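Local coordinates for protein endopolygalacturonase (Chondrostereum purpureum, PDB 1K5C) that probably hydrolyses the alpha-1,4 linkages within polygalacturonan chains, as an endo-acting glycoside hydrolase of family 28 that degrades plant cell-wall pectin, at residues S18-N23 with A41-A46; G67-G72 with T108-E113; V256-S261 with A273-V278; T297-N302 with T321-K326. All blocks are in the same frame, centred on the assembly; numbering follows the deposited sequence.

Contact 1: residues S18-N23 with A41-A46; sequences SAVTLN and ATVTMA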
loop_
_atom_site.group_PDB
_atom_site.type_symbol
_atom_site.label_atom_id
_atom_site.label_comp_id
_atom_site.label_asym_id
_atom_site.label_seq_id
_atom_site.Cartn_x
_atom_site.Cartn_y
_atom_site.Cartn_z
ATOM N N SER A 18 -23.434 -17.494 -9.543
ATOM C CA SER A 18 -22.090 -17.952 -9.192
ATOM C C SER A 18 -21.051 -17.516 -10.239
ATOM O O SER A 18 -19.828 -17.628 -9.962
ATOM C CB SER A 18 -22.004 -19.483 -9.045
ATOM O OG SER A 18 -22.284 -20.097 -10.296
ATOM N N ALA A 19 -21.500 -17.027 -11.404
ATOM C CA ALA A 19 -20.595 -16.532 -12.447
ATOM C C ALA A 19 -21.158 -15.190 -12.872
ATOM O O ALA A 19 -22.222 -15.102 -13.515
ATOM C CB ALA A 19 -20.532 -17.485 -13.619
ATOM N N VAL A 20 -20.480 -14.111 -12.513
ATOM C CA VAL A 20 -20.884 -12.745 -12.827
ATOM C C VAL A 20 -19.937 -12.205 -13.908
ATOM O O VAL A 20 -18.713 -12.400 -13.751
ATOM C CB VAL A 20 -20.816 -11.860 -11.574
ATOM C CG1 VAL A 20 -21.098 -10.379 -11.883
ATOM C CG2 VAL A 20 -21.831 -12.365 -10.541
ATOM N N THR A 21 -20.461 -11.576 -14.930
ATOM C CA THR A 21 -19.645 -10.887 -15.901
ATOM C C THR A 21 -19.799 -9.392 -15.705
ATOM O O THR A 21 -20.918 -8.902 -15.714
ATOM C CB THR A 21 -20.081 -11.258 -17.335
ATOM O OG1 THR A 21 -19.967 -12.687 -17.467
ATOM C CG2 THR A 21 -19.148 -10.613 -18.347
ATOM N N LEU A 22 -18.675 -8.725 -15.509
ATOM C CA LEU A 22 -18.678 -7.277 -15.303
ATOM C C LEU A 22 -18.272 -6.680 -16.651
ATOM O O LEU A 22 -17.089 -6.721 -17.026
ATOM C CB LEU A 22 -17.733 -6.965 -14.117
ATOM C CG LEU A 22 -17.557 -5.500 -13.788
ATOM C CD1 LEU A 22 -18.874 -4.880 -13.404
ATOM C CD2 LEU A 22 -16.551 -5.525 -12.591
ATOM N N ASN A 23 -19.255 -6.155 -17.393
ATOM C CA ASN A 23 -18.949 -5.520 -18.671
ATOM C C ASN A 23 -18.307 -4.129 -18.451
ATOM O O ASN A 23 -18.274 -3.591 -17.350
ATOM C CB ASN A 23 -20.197 -5.430 -19.535
ATOM C CG ASN A 23 -20.565 -6.685 -20.286
ATOM O OD1 ASN A 23 -19.958 -7.692 -20.064
ATOM N ND2 ASN A 23 -21.524 -6.610 -21.236
ATOM N N ALA A 41 -18.515 -16.763 -5.534
ATOM C CA ALA A 41 -18.782 -16.436 -6.933
ATOM C C ALA A 41 -17.477 -16.061 -7.660
ATOM O O ALA A 41 -16.544 -15.485 -7.053
ATOM C CB ALA A 41 -19.752 -15.269 -7.005
ATOM N N THR A 42 -17.473 -16.355 -8.948
ATOM C CA THR A 42 -16.437 -15.833 -9.864
ATOM C C THR A 42 -17.008 -14.589 -10.519
ATOM O O THR A 42 -18.110 -14.622 -11.084
ATOM C CB THR A 42 -16.097 -16.871 -10.904
ATOM O OG1 THR A 42 -15.474 -18.025 -10.253
ATOM C CG2 THR A 42 -15.068 -16.354 -11.946
ATOM N N VAL A 43 -16.242 -13.494 -10.470
ATOM C CA VAL A 43 -16.595 -12.238 -11.143
ATOM C C VAL A 43 -15.513 -12.010 -12.167
ATOM O O VAL A 43 -14.330 -11.895 -11.814
ATOM C CB VAL A 43 -16.631 -11.104 -10.142
ATOM C CG1 VAL A 43 -16.957 -9.772 -10.855
ATOM C CG2 VAL A 43 -17.624 -11.396 -8.996
ATOM N N THR A 44 -15.882 -11.969 -13.463
ATOM C CA THR A 44 -14.944 -11.811 -14.543
ATOM C C THR A 44 -15.173 -10.499 -15.240
ATOM O O THR A 44 -16.310 -10.225 -15.678
ATOM C CB THR A 44 -15.095 -12.960 -15.581
ATOM O OG1 THR A 44 -14.924 -14.229 -14.893
ATOM C CG2 THR A 44 -14.065 -12.879 -16.703
ATOM N N MET A 45 -14.132 -9.675 -15.351
ATOM C CA MET A 45 -14.241 -8.437 -16.097
ATOM C C MET A 45 -14.128 -8.678 -17.589
ATOM O O MET A 45 -13.216 -9.401 -18.040
ATOM C CB MET A 45 -13.104 -7.466 -15.734
ATOM C CG MET A 45 -13.208 -6.812 -14.451
ATOM S SD MET A 45 -12.019 -5.514 -14.182
ATOM C CE MET A 45 -12.703 -3.935 -14.740
ATOM N N ALA A 46 -15.029 -8.056 -18.338
ATOM C CA ALA A 46 -15.067 -8.215 -19.811
ATOM C C ALA A 46 -14.877 -6.881 -20.499
ATOM O O ALA A 46 -14.916 -6.851 -21.750
ATOM C CB ALA A 46 -16.392 -8.842 -20.247
HETATM O O HOH W 1 -17.439 -15.119 -14.243
#

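Contact 2: residues G67-G72 with T108-E113; sequences GINFVG and TYKKFE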
loop_
_atom_site.group_PDB
_atom_site.type_symbol
_atom_site.label_atom_id
_atom_site.label_comp_id
_atom_site.label_asym_id
_atom_site.label_seq_id
_atom_site.Cartn_x
_atom_site.Cartn_y
_atom_site.Cartn_z
ATOM N N GLY A 67 -14.789 -15.590 -0.272
ATOM C CA GLY A 67 -14.258 -16.574 -1.233
ATOM C C GLY A 67 -14.457 -16.166 -2.660
ATOM O O GLY A 67 -14.628 -17.014 -3.552
ATOM N N ILE A 68 -14.442 -14.840 -2.944
ATOM C CA ILE A 68 -14.655 -14.369 -4.314
ATOM C C ILE A 68 -13.443 -14.700 -5.181
ATOM O O ILE A 68 -12.301 -14.572 -4.740
ATOM C CB ILE A 68 -14.922 -12.847 -4.271
ATOM C CG1 ILE A 68 -16.111 -12.492 -3.337
ATOM C CG2 ILE A 68 -15.079 -12.257 -5.685
ATOM C CD1 ILE A 68 -17.357 -13.344 -3.645
ATOM N N ASN A 69 -13.733 -15.069 -6.429
ATOM C CA ASN A 69 -12.675 -15.302 -7.431
ATOM C C ASN A 69 -12.858 -14.204 -8.487
ATOM O O ASN A 69 -13.751 -14.291 -9.318
ATOM C CB ASN A 69 -12.879 -16.695 -8.017
ATOM C CG ASN A 69 -11.918 -17.024 -9.099
ATOM O OD1 ASN A 69 -10.779 -16.555 -9.083
ATOM N ND2 ASN A 69 -12.308 -17.822 -10.071
ATOM N N PHE A 70 -12.027 -13.148 -8.419
ATOM C CA PHE A 70 -12.145 -12.024 -9.328
ATOM C C PHE A 70 -11.110 -12.133 -10.406
ATOM O O PHE A 70 -9.897 -12.129 -10.119
ATOM C CB PHE A 70 -12.045 -10.689 -8.550
ATOM C CG PHE A 70 -12.384 -9.481 -9.381
ATOM C CD1 PHE A 70 -11.480 -8.933 -10.288
ATOM C CD2 PHE A 70 -13.644 -8.868 -9.218
ATOM C CE1 PHE A 70 -11.788 -7.829 -11.025
ATOM C CE2 PHE A 70 -13.974 -7.759 -9.971
ATOM C CZ PHE A 70 -13.057 -7.262 -10.898
ATOM N N VAL A 71 -11.570 -12.260 -11.657
ATOM C CA VAL A 71 -10.734 -12.528 -12.811
ATOM C C VAL A 71 -10.752 -11.272 -13.659
ATOM O O VAL A 71 -11.740 -10.978 -14.355
ATOM C CB VAL A 71 -11.278 -13.768 -13.582
ATOM C CG1 VAL A 71 -10.452 -13.986 -14.872
ATOM C CG2 VAL A 71 -11.317 -14.987 -12.672
ATOM N N GLY A 72 -9.667 -10.510 -13.616
ATOM C CA GLY A 72 -9.648 -9.183 -14.249
ATOM C C GLY A 72 -9.479 -9.189 -15.735
ATOM O O GLY A 72 -9.874 -8.224 -16.409
ATOM N N THR A 108 -9.635 -14.201 -3.962
ATOM C CA THR A 108 -8.465 -13.994 -4.812
ATOM C C THR A 108 -8.844 -13.049 -5.933
ATOM O O THR A 108 -9.818 -13.319 -6.646
ATOM C CB THR A 108 -7.946 -15.325 -5.402
ATOM O OG1 THR A 108 -7.649 -16.207 -4.321
ATOM C CG2 THR A 108 -6.686 -15.164 -6.204
ATOM N N TYR A 109 -8.100 -11.960 -6.067
ATOM C CA TYR A 109 -8.325 -10.905 -7.045
ATOM C C TYR A 109 -7.116 -10.853 -7.951
ATOM O O TYR A 109 -5.992 -10.642 -7.468
ATOM C CB TYR A 109 -8.510 -9.529 -6.339
ATOM C CG TYR A 109 -9.858 -9.459 -5.632
ATOM C CD1 TYR A 109 -10.151 -10.168 -4.495
ATOM C CD2 TYR A 109 -10.884 -8.710 -6.237
ATOM C CE1 TYR A 109 -11.427 -10.121 -3.905
ATOM C CE2 TYR A 109 -12.151 -8.675 -5.666
ATOM C CZ TYR A 109 -12.422 -9.368 -4.501
ATOM O OH TYR A 109 -13.685 -9.308 -3.980
ATOM N N LYS A 110 -7.342 -11.018 -9.273
ATOM C CA LYS A 110 -6.194 -11.138 -10.189
ATOM C C LYS A 110 -6.315 -10.253 -11.406
ATOM O O LYS A 110 -7.379 -10.078 -11.993
ATOM C CB LYS A 110 -6.149 -12.625 -10.703
ATOM C CG LYS A 110 -6.047 -13.666 -9.605
ATOM C CD LYS A 110 -6.534 -15.057 -9.969
ATOM C CE LYS A 110 -8.130 -15.108 -9.984
ATOM N NZ LYS A 110 -8.431 -16.569 -10.250
ATOM N N LYS A 111 -5.145 -9.756 -11.847
ATOM C CA LYS A 111 -4.942 -9.319 -13.242
ATOM C C LYS A 111 -5.918 -8.268 -13.689
ATOM O O LYS A 111 -6.641 -8.367 -14.680
ATOM C CB LYS A 111 -4.969 -10.541 -14.177
ATOM C CG LYS A 111 -3.743 -11.446 -13.999
ATOM C CD LYS A 111 -2.492 -10.781 -14.585
ATOM C CE LYS A 111 -1.293 -11.669 -14.662
ATOM N NZ LYS A 111 -0.282 -10.882 -15.466
ATOM N N PHE A 112 -5.953 -7.146 -12.918
ATOM C CA PHE A 112 -6.592 -5.928 -13.435
ATOM C C PHE A 112 -5.693 -4.750 -13.094
ATOM O O PHE A 112 -4.728 -4.859 -12.322
ATOM C CB PHE A 112 -8.023 -5.746 -12.912
ATOM C CG PHE A 112 -8.130 -5.627 -11.411
ATOM C CD1 PHE A 112 -7.979 -4.403 -10.783
ATOM C CD2 PHE A 112 -8.421 -6.783 -10.660
ATOM C CE1 PHE A 112 -8.153 -4.300 -9.399
ATOM C CE2 PHE A 112 -8.579 -6.689 -9.300
ATOM C CZ PHE A 112 -8.426 -5.456 -8.660
ATOM N N GLU A 113 -6.057 -3.608 -13.677
ATOM C CA GLU A 113 -5.288 -2.371 -13.506
ATOM C C GLU A 113 -6.205 -1.282 -12.974
ATOM O O GLU A 113 -7.345 -1.138 -13.420
ATOM C CB GLU A 113 -4.711 -1.935 -14.857
ATOM C CG GLU A 113 -4.071 -0.535 -14.828
ATOM C CD GLU A 113 -3.347 -0.226 -16.093
ATOM O OE1 GLU A 113 -2.459 -0.943 -16.508
ATOM O OE2 GLU A 113 -3.602 0.834 -16.641
#

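Contact 3: residues V256-S261 with A273-V278; sequences VLISQS and APFSDV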
loop_
_atom_site.group_PDB
_atom_site.type_symbol
_atom_site.label_atom_id
_atom_site.label_comp_id
_atom_site.label_asym_id
_atom_site.label_seq_id
_atom_site.Cartn_x
_atom_site.Cartn_y
_atom_site.Cartn_z
ATOM N N VAL A 256 16.319 3.288 4.450
ATOM C CA VAL A 256 15.475 2.796 5.513
ATOM C C VAL A 256 15.220 3.943 6.458
ATOM O O VAL A 256 16.156 4.580 6.924
ATOM C CB VAL A 256 16.161 1.636 6.308
ATOM C CG1 VAL A 256 15.317 1.165 7.484
ATOM C CG2 VAL A 256 16.572 0.473 5.393
ATOM N N LEU A 257 13.909 4.196 6.787
ATOM C CA LEU A 257 13.565 5.144 7.831
ATOM C C LEU A 257 12.531 4.481 8.740
ATOM O O LEU A 257 11.432 4.162 8.319
ATOM C CB LEU A 257 13.029 6.477 7.282
ATOM C CG LEU A 257 12.567 7.499 8.359
ATOM C CD1 LEU A 257 13.721 7.943 9.246
ATOM C CD2 LEU A 257 11.909 8.698 7.702
ATOM N N ILE A 258 12.961 4.225 9.986
ATOM C CA ILE A 258 12.110 3.625 11.024
ATOM C C ILE A 258 11.977 4.710 12.065
ATOM O O ILE A 258 12.995 5.063 12.673
ATOM C CB ILE A 258 12.704 2.319 11.520
ATOM C CG1 ILE A 258 12.559 1.263 10.343
ATOM C CG2 ILE A 258 11.984 1.830 12.775
ATOM C CD1 ILE A 258 13.373 0.019 10.557
ATOM N N SER A 259 10.773 5.263 12.236
ATOM C CA SER A 259 10.653 6.467 13.033
ATOM C C SER A 259 9.320 6.566 13.751
ATOM O O SER A 259 8.262 6.294 13.206
ATOM C CB SER A 259 10.801 7.691 12.124
ATOM O OG SER A 259 10.499 8.889 12.872
ATOM N N GLN A 260 9.420 6.977 15.029
ATOM C CA GLN A 260 8.273 7.259 15.868
ATOM C C GLN A 260 8.048 8.769 16.040
ATOM O O GLN A 260 7.337 9.178 16.977
ATOM C CB GLN A 260 8.443 6.531 17.219
ATOM C CG GLN A 260 8.246 5.035 17.038
ATOM C CD GLN A 260 8.765 4.197 18.196
ATOM O OE1 GLN A 260 9.706 4.577 18.918
ATOM N NE2 GLN A 260 8.194 3.020 18.381
ATOM N N SER A 261 8.548 9.561 15.122
ATOM C CA SER A 261 8.395 11.028 15.144
ATOM C C SER A 261 7.368 11.542 14.132
ATOM O O SER A 261 7.234 12.778 13.994
ATOM C CB SER A 261 9.726 11.714 14.881
ATOM O OG SER A 261 10.665 11.369 15.925
ATOM N N ALA A 273 3.747 3.791 20.581
ATOM C CA ALA A 273 3.536 2.871 19.477
ATOM C C ALA A 273 4.762 1.960 19.317
ATOM O O ALA A 273 5.478 1.992 18.319
ATOM C CB ALA A 273 3.281 3.657 18.185
ATOM N N PRO A 274 5.046 1.149 20.340
ATOM C CA PRO A 274 6.309 0.381 20.360
ATOM C C PRO A 274 6.471 -0.465 19.099
ATOM O O PRO A 274 5.563 -1.142 18.634
ATOM C CB PRO A 274 6.170 -0.526 21.603
ATOM C CG PRO A 274 4.707 -0.434 21.989
ATOM C CD PRO A 274 4.294 0.971 21.599
ATOM N N PHE A 275 7.746 -0.485 18.619
ATOM C CA PHE A 275 8.163 -1.354 17.509
ATOM C C PHE A 275 9.007 -2.484 18.089
ATOM O O PHE A 275 9.948 -2.227 18.847
ATOM C CB PHE A 275 9.016 -0.628 16.484
ATOM C CG PHE A 275 8.379 0.543 15.767
ATOM C CD1 PHE A 275 7.023 0.794 15.803
ATOM C CD2 PHE A 275 9.222 1.404 15.077
ATOM C CE1 PHE A 275 6.489 1.918 15.138
ATOM C CE2 PHE A 275 8.717 2.510 14.382
ATOM C CZ PHE A 275 7.338 2.759 14.416
ATOM N N SER A 276 8.744 -3.712 17.657
ATOM C CA SER A 276 9.536 -4.857 18.133
ATOM C C SER A 276 9.761 -5.851 16.986
ATOM O O SER A 276 8.955 -5.982 16.070
ATOM C CB SER A 276 8.910 -5.525 19.313
ATOM O OG SER A 276 7.630 -5.936 19.069
ATOM N N ASP A 277 10.883 -6.546 17.119
ATOM C CA ASP A 277 11.186 -7.728 16.268
ATOM C C ASP A 277 11.125 -7.385 14.784
ATOM O O ASP A 277 10.345 -7.968 14.026
ATOM C CB ASP A 277 10.251 -8.880 16.635
ATOM C CG ASP A 277 10.399 -9.279 18.053
ATOM O OD1 ASP A 277 11.333 -8.853 18.785
ATOM O OD2 ASP A 277 9.544 -10.130 18.450
ATOM N N VAL A 278 12.021 -6.470 14.374
ATOM C CA VAL A 278 12.125 -6.030 12.976
ATOM C C VAL A 278 13.460 -6.589 12.413
ATOM O O VAL A 278 14.524 -6.205 12.912
ATOM C CB VAL A 278 12.089 -4.495 12.869
ATOM C CG1 VAL A 278 12.285 -4.075 11.421
ATOM C CG2 VAL A 278 10.776 -3.974 13.440
#

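Contact 4: residues T297-N302 with T321-K326; sequences TVECGN and TIKSDK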
loop_
_atom_site.group_PDB
_atom_site.type_symbol
_atom_site.label_atom_id
_atom_site.label_comp_id
_atom_site.label_asym_id
_atom_site.label_seq_id
_atom_site.Cartn_x
_atom_site.Cartn_y
_atom_site.Cartn_z
ATOM N N THR A 297 18.181 5.525 8.929
ATOM C CA THR A 297 17.930 6.189 10.209
ATOM C C THR A 297 16.858 5.382 10.964
ATOM O O THR A 297 15.821 5.031 10.382
ATOM C CB THR A 297 17.525 7.654 10.059
ATOM O OG1 THR A 297 18.767 8.360 9.737
ATOM C CG2 THR A 297 16.909 8.286 11.308
ATOM N N VAL A 298 17.142 5.142 12.242
ATOM C CA VAL A 298 16.193 4.559 13.185
ATOM C C VAL A 298 16.027 5.593 14.297
ATOM O O VAL A 298 17.028 5.971 14.919
ATOM C CB VAL A 298 16.720 3.226 13.758
ATOM C CG1 VAL A 298 15.773 2.725 14.853
ATOM C CG2 VAL A 298 16.893 2.200 12.629
ATOM N N GLU A 299 14.780 6.035 14.519
ATOM C CA GLU A 299 14.456 7.051 15.533
ATOM C C GLU A 299 13.353 6.494 16.421
ATOM O O GLU A 299 12.169 6.661 16.163
ATOM C CB GLU A 299 14.045 8.366 14.834
ATOM C CG GLU A 299 13.684 9.470 15.831
ATOM C CD GLU A 299 14.853 10.283 16.332
ATOM O OE1 GLU A 299 16.007 9.944 16.069
ATOM O OE2 GLU A 299 14.597 11.323 17.000
ATOM N N CYS A 300 13.776 5.825 17.487
ATOM C CA CYS A 300 12.866 5.157 18.415
ATOM C C CYS A 300 12.752 5.927 19.722
ATOM O O CYS A 300 13.765 6.229 20.365
ATOM C CB CYS A 300 13.387 3.761 18.821
ATOM S SG CYS A 300 13.276 2.510 17.521
ATOM N N GLY A 301 11.493 6.137 20.165
ATOM C CA GLY A 301 11.204 6.405 21.575
ATOM C C GLY A 301 10.905 5.146 22.327
ATOM O O GLY A 301 11.078 5.145 23.571
ATOM N N ASN A 302 10.448 4.061 21.682
ATOM C CA ASN A 302 10.113 2.840 22.392
ATOM C C ASN A 302 10.219 1.674 21.387
ATOM O O ASN A 302 9.292 1.456 20.580
ATOM C CB ASN A 302 8.713 2.948 23.009
ATOM C CG ASN A 302 8.349 1.723 23.832
ATOM O OD1 ASN A 302 9.173 0.806 24.017
ATOM N ND2 ASN A 302 7.110 1.720 24.351
ATOM N N THR A 321 21.365 8.095 11.401
ATOM C CA THR A 321 21.567 7.979 12.850
ATOM C C THR A 321 20.722 6.828 13.365
ATOM O O THR A 321 19.627 6.542 12.867
ATOM C CB THR A 321 21.182 9.282 13.568
ATOM O OG1 THR A 321 19.837 9.692 13.238
ATOM C CG2 THR A 321 22.128 10.436 13.169
ATOM N N ILE A 322 21.255 6.169 14.422
ATOM C CA ILE A 322 20.564 5.039 15.045
ATOM C C ILE A 322 20.300 5.352 16.503
ATOM O O ILE A 322 21.240 5.481 17.312
ATOM C CB ILE A 322 21.389 3.743 14.967
ATOM C CG1 ILE A 322 21.782 3.345 13.535
ATOM C CG2 ILE A 322 20.647 2.595 15.707
ATOM C CD1 ILE A 322 20.575 3.007 12.719
ATOM N N LYS A 323 19.024 5.425 16.852
ATOM C CA LYS A 323 18.528 5.615 18.221
ATOM C C LYS A 323 17.500 4.505 18.356
ATOM O O LYS A 323 16.321 4.670 17.995
ATOM C CB LYS A 323 17.953 7.018 18.398
ATOM C CG LYS A 323 19.053 8.058 18.315
ATOM C CD LYS A 323 18.481 9.427 18.680
ATOM C CE LYS A 323 19.495 10.545 18.392
ATOM N NZ LYS A 323 18.902 11.815 18.894
ATOM N N SER A 324 17.936 3.342 18.839
ATOM C CA SER A 324 17.070 2.155 18.836
ATOM C C SER A 324 16.436 1.827 20.150
ATOM O O SER A 324 15.785 0.780 20.279
ATOM C CB SER A 324 17.821 0.918 18.305
ATOM O OG SER A 324 18.838 0.521 19.166
ATOM N N ASP A 325 16.582 2.690 21.159
ATOM C CA ASP A 325 15.942 2.464 22.455
ATOM C C ASP A 325 16.384 1.126 23.022
ATOM O O ASP A 325 17.587 0.874 23.135
ATOM C CB ASP A 325 14.450 2.725 22.394
ATOM C CG ASP A 325 13.776 2.614 23.749
ATOM O OD1 ASP A 325 14.220 3.332 24.665
ATOM O OD2 ASP A 325 12.822 1.816 23.884
ATOM N N LYS A 326 15.462 0.250 23.391
ATOM C CA LYS A 326 15.845 -1.032 24.007
ATOM C C LYS A 326 16.250 -2.069 22.972
ATOM O O LYS A 326 16.818 -3.131 23.344
ATOM C CB LYS A 326 14.658 -1.592 24.824
ATOM C CG LYS A 326 14.312 -0.737 26.058
ATOM C CD LYS A 326 13.016 -1.177 26.682
ATOM C CE LYS A 326 11.741 -0.663 26.010
ATOM N NZ LYS A 326 11.632 0.826 26.162
HETATM O O HOH W 2 18.116 8.560 14.918
HETATM O O HOH W 3 17.637 12.299 15.939
HETATM O O HOH W 4 16.067 11.728 19.258
#

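Contact 1: residues S18-N23 with A41-A46
Val20 O is gripped from two sources: Thr44 N donates to it at 2.9 Å, and a water donates to the same Val20 O at 3.0 Å. That water also lies 2.7 Å from Thr44 OG1, a hydroxyl that chi1 of -57° sets beside its own backbone N; bound at both ends, the water joins the main chain of 18-23 to a side chain of 41-46. Along the strands, Val20 N donates to Thr42 O at 2.8 Å in a nearly straight bond (175°), and Thr42 N, Leu22 N and Ala46 N continue the parallel pattern toward Ser18 O, Thr44 O and Leu22 O. Strands 19-22 and 42-45 lie on successive coils of the right-handed parallel beta-helix known for family 28, between strands 4-5 and 68-71. Inside it, apolar side chains are stacked from coil to coil: Val20 CB meets Val43 CG2 at 4.1 Å, while Leu22 and Met45 run side by side, with Leu22 CD2 4.0 Å from Met45 CG. The outer face carries Ala19, Thr21, Thr42 and Thr44, where Thr42 OG1 bonds to Asn69 of the next strand. Beyond the last rung, Ala46 CB touches Thr21 CG2 at 3.8 Å and also rests against Asn23 OD1.

Contact 2: residues G67-G72 with T108-E113
Phe70, level with Tyr109, bonds through its main chain to Thr108 and Lys110, which sets the parallel register. Phe70 N donates to Thr108 O at 2.8 Å, Lys110 N to Phe70 O, and the ladder is extended at its two ends by Thr108 N to Ile68 O and Gly72 N to Lys110 O. At Lys111 the chain kinks with positive phi, so that Gly72 comes to lie opposite Phe112; a CB on Gly72 would run into Lys111 O, which makes glycine's lack of a side chain telling here.

The polar side-chain contact is on the outer face. In the conformer described, one of two modelled, Lys110 NZ lies in the carbonyl plane of Asn69 at 2.6 Å from OD1, a bond to be read as doubtful given that disorder. The amide nitrogen of Asn69, tied to the preceding coil, helps to set the rotation of the group.

The inner face is aromatic. Phe70 CB lies 3.3 Å from Tyr109 CD2, and chi1 of -170° carries the Phe70 ring alongside that of Tyr109; the two rings are nearly parallel (16°) but slid apart, centroids 5.4 Å distant. Phe112 is turned 70° to Phe70, its CD2 3.5 Å from Phe70 CE1, and Gly72 CA sits at the edge of the Phe112 ring. Ile68 CG2 reaches Tyr109 OH at 3.7 Å.

This cluster lies in the interior of the beta-helix: Phe70 rests on Val43 and Met45 of strand 42-45, Tyr109 on Leu131 and Leu133 of strand 130-139, both on Ile63 of strand 61-65, and Phe112 meets Phe77 edge-to-face.

Contact 3: residues V256-S261 with A273-V278
Gln260 lies over one face of the Phe275 ring. Its CG makes a CH-pi contact 3.9 Å from the centroid of the Phe275 ring, 26° off the ring normal, and because the chain runs extended beyond CG, its NE2 ends 3.5 Å above the ring plane, over the centre of the same face. The amide is inclined 48° to the ring and does not stack flat on it. From there NE2 gives a weak, bent hydrogen bond to Ala273 O at 2.9 Å. The ring's edge meets other atoms: Ile258 CG2 at 3.6 Å from Phe275 CD2, and Ser259 O at 3.8 Å from Phe275 CZ. Ile258 also touches Val278, CD1 to CG1.

In a second shell, Phe275 packs on Ile227 and Ala229 of strand 223-230. At the corner of the chain Ser259 OG accepts from Ser261 N at 3.1 Å, an ST turn, and is bonded to Asp265 O; nearby are Lys228 and Tyr262, which bind galacturonate in a complex of this enzyme, though no sugar is bound here. An alanine in place of Phe275 would probably open a gap beside Ile258 and leave the Gln260 chain without the face it lies on.

Gln260 OE1 accepts from Asn302 N and, weakly, from Gly301 N. The orientation of the buried amide is thereby defined: its oxygen faces backbone N-H groups and its nitrogen a carbonyl, inside the beta-helix.

Contact 4: residues T297-N302 with T321-K326
Val298 and Ile322 meet in the close-packed part of this contact, Val298 CG2 to Ile322 CD1 at 3.8 Å on the inner face, and both side chains rest on Ile329 of strand 328-333. Beside them runs a short parallel ladder: Val298 N donates to Thr321 O at 2.9 Å, Lys323 N to Val298 O at 2.8 Å, and Cys300 N to Lys323 O at 2.8 Å. Thr297 adds a side-chain rung: with OG1 beside its own backbone N (chi1 -76°), Thr297 OG1 accepts from Thr321 N at 3.1 Å in a nearly straight bond (163°). A valine in its place would probably leave Thr321 N without this acceptor, and the chain entering the edge strand would be held less firmly.

The looser, solvent side is that of Lys323, whose extended chain runs beside Glu299 without a direct salt bridge. The buried Glu299 carboxylate is reached by waters and by Gly267 N, which bonds to OE2 and helps to steady it. One water donates to Glu299 OE2 at 2.7 Å and accepts from Lys323 NZ at 2.9 Å; another water donates to Glu299 OE1 and is reached only weakly by Lys323 NZ. At the far end, Lys326 NZ pairs with Asp325 OD2 at 2.8 Å on its syn side and makes only a weak bond to Asn302 OD1, whose amide nitrogen is tied to Thr271 O.

Strand 322-323 is the outermost of its parallel sheet, so the arrangement is that of the last coil of a right-handed parallel beta-helix; the Cys300-Cys303 disulfide closes a short loop just after strand 294-299.

How the contacts relate
The four contacts sample the two halves of the beta-helix, contacts 1 and 4 nearest its ends. Contacts 1 and 2, with centres 10 Å apart, share a sheet: Val43 N and O probably bond to Asn69 O and Val71 N, and Met45 CG packs on Phe70 CZ. The centres of contacts 3 and 4 are about 8 Å apart; they are coupled by a probable bond from Glu299 N to Ile258 O and by the amide of Gln260, whose oxygen reaches the backbone of 297-302. The centres of contacts 1 and 4 are about 49 Å apart. Contact 3 comes nearest the empty galacturonate site, Ser259 lying about 6 Å, side chain to side chain, from Lys228 and Tyr262; Thr297 of contact 4 is about 9 Å from Arg226.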